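Local coordinates for glutaredoxin related protein (Sulfolobus solfataricus, PDB 4MNN) that probably works in thiol-disulfide exchange, as an atypical protein disulfide oxidoreductase of the glutaredoxin family built on the thioredoxin fold, at residues T20-N25 with N38-N43. Residues are numbered along the deposited sequence; the frame is centred on the assembly and turned at random.
Sequences TIQQCN and NVETLN
I21 and Q23 supply every backbone bond that strand 20-24 makes to 38-43, a parallel ladder in register from T20 beside N38 to Q23 beside T41. I21 N donates to N38 O (3.0 Å), E40 N to I21 O (2.8 Å), Q23 N to E40 O and L42 N to Q23 O, so I21, Q23 and E40 each use both their N-H and their carbonyl. Each of the four carbonyls also receives a CA-H: N38 O that of T20, I21 O that of V39, E40 O that of Q22 and Q23 O that of T41. T20, Q22 and C24 make their backbone hydrogen bonds on the other edge of the strand, with K53, K51 and L49 of strand 49-54. On the sheet face of T20, Q22 and E40, the extended side chains of Q22 and E40 run side by side. Q22 NE2 reaches E40 OE1 at 2.8 Å, but from above the carboxylate plane and with a bent N-H (145°), the amide and carboxylate planes being 64° apart; E40 OE2 touches the methyl CG2 of T20 (3.6 Å). The opposite face carries Q23, folded back by a chi2 of 88° so that its NE2 donates to T41 OG1 (3.0 Å), which sits in the amide plane. That amide is held further by D27 OD1 at NE2 and the backbone N of G26 at OE1, tying both strands to the start of helix 27-33, whose F33 packs on I21 and V39. Where the strands end, C24 CB rests on L42 CB (4.1 Å) and SG is joined in a disulfide to C45. Strand 19-24, helix 27-33 and edge strand 38-41 thus form a beta-alpha-beta unit of the thioredoxin fold.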
# COMPACT_ATOMS: atom_id res chain seq x y z
N THR A 20 -1.77 -10.42 -7.37
CA THR A 20 -3.00 -10.02 -8.04
C THR A 20 -3.36 -8.63 -7.50
O THR A 20 -3.34 -8.43 -6.29
CB THR A 20 -4.18 -10.94 -7.73
OG1 THR A 20 -3.93 -12.25 -8.26
CG2 THR A 20 -5.46 -10.41 -8.40
N ILE A 21 -3.66 -7.69 -8.40
CA ILE A 21 -4.04 -6.34 -8.01
C ILE A 21 -5.51 -6.14 -8.34
O ILE A 21 -5.93 -6.48 -9.44
CB ILE A 21 -3.23 -5.29 -8.82
CG1 ILE A 21 -1.81 -5.21 -8.29
CG2 ILE A 21 -3.92 -3.93 -8.82
CD1 ILE A 21 -0.90 -4.42 -9.18
N GLN A 22 -6.30 -5.63 -7.38
CA GLN A 22 -7.69 -5.33 -7.68
C GLN A 22 -7.74 -3.81 -7.62
O GLN A 22 -7.29 -3.22 -6.64
CB GLN A 22 -8.65 -5.88 -6.65
CG GLN A 22 -8.57 -7.38 -6.48
CD GLN A 22 -9.66 -7.88 -5.55
OE1 GLN A 22 -9.94 -7.25 -4.54
NE2 GLN A 22 -10.27 -9.00 -5.88
N GLN A 23 -8.30 -3.17 -8.63
CA GLN A 23 -8.29 -1.71 -8.57
C GLN A 23 -9.51 -1.11 -9.19
O GLN A 23 -10.20 -1.80 -9.92
CB GLN A 23 -7.09 -1.19 -9.36
CG GLN A 23 -7.19 -1.43 -10.89
CD GLN A 23 -7.92 -0.30 -11.64
OE1 GLN A 23 -7.83 0.89 -11.27
NE2 GLN A 23 -8.62 -0.65 -12.71
N CYS A 24 -9.77 0.16 -8.89
CA CYS A 24 -10.81 0.87 -9.61
C CYS A 24 -10.45 2.34 -9.68
O CYS A 24 -9.76 2.89 -8.80
CB CYS A 24 -12.19 0.69 -9.02
SG CYS A 24 -12.21 0.94 -7.25
N ASN A 25 -10.88 2.96 -10.76
CA ASN A 25 -10.66 4.37 -11.03
C ASN A 25 -9.20 4.75 -11.27
O ASN A 25 -8.82 5.90 -11.13
CB ASN A 25 -11.29 5.21 -9.91
CG ASN A 25 -12.83 5.05 -9.84
OD1 ASN A 25 -13.42 4.18 -10.51
ND2 ASN A 25 -13.47 5.87 -9.00
N ASN A 38 -1.74 -10.15 -12.71
CA ASN A 38 -3.19 -10.21 -12.91
C ASN A 38 -3.75 -8.93 -12.35
O ASN A 38 -3.39 -8.53 -11.24
CB ASN A 38 -3.78 -11.39 -12.12
CG ASN A 38 -3.19 -12.73 -12.57
OD1 ASN A 38 -3.08 -13.00 -13.75
ND2 ASN A 38 -2.83 -13.58 -11.62
N VAL A 39 -4.64 -8.30 -13.12
CA VAL A 39 -5.30 -7.08 -12.67
C VAL A 39 -6.83 -7.27 -12.77
O VAL A 39 -7.33 -7.61 -13.84
CB VAL A 39 -4.90 -5.86 -13.54
CG1 VAL A 39 -5.63 -4.61 -13.06
CG2 VAL A 39 -3.37 -5.62 -13.46
N GLU A 40 -7.54 -7.08 -11.67
CA GLU A 40 -9.00 -7.16 -11.65
C GLU A 40 -9.50 -5.75 -11.46
O GLU A 40 -8.99 -5.03 -10.60
CB GLU A 40 -9.47 -8.00 -10.47
CG GLU A 40 -9.10 -9.46 -10.56
CD GLU A 40 -9.49 -10.20 -9.29
OE1 GLU A 40 -10.42 -9.75 -8.58
OE2 GLU A 40 -8.87 -11.24 -9.03
N THR A 41 -10.49 -5.33 -12.24
CA THR A 41 -11.01 -3.99 -12.11
C THR A 41 -12.35 -4.09 -11.41
O THR A 41 -13.26 -4.76 -11.88
CB THR A 41 -11.14 -3.29 -13.50
OG1 THR A 41 -9.82 -3.08 -14.05
CG2 THR A 41 -11.82 -1.91 -13.35
N LEU A 42 -12.45 -3.42 -10.27
CA LEU A 42 -13.66 -3.46 -9.45
C LEU A 42 -14.67 -2.47 -10.02
O LEU A 42 -14.30 -1.54 -10.74
CB LEU A 42 -13.33 -3.08 -8.01
CG LEU A 42 -12.26 -3.92 -7.30
CD1 LEU A 42 -12.00 -3.34 -5.93
CD2 LEU A 42 -12.68 -5.35 -7.20
N ASN A 43 -15.93 -2.68 -9.65
CA ASN A 43 -17.01 -1.84 -10.12
C ASN A 43 -17.61 -0.95 -9.03
O ASN A 43 -17.47 -1.22 -7.84
CB ASN A 43 -18.16 -2.70 -10.68
CG ASN A 43 -17.72 -3.62 -11.80
OD1 ASN A 43 -17.23 -3.16 -12.82
ND2 ASN A 43 -17.90 -4.91 -11.62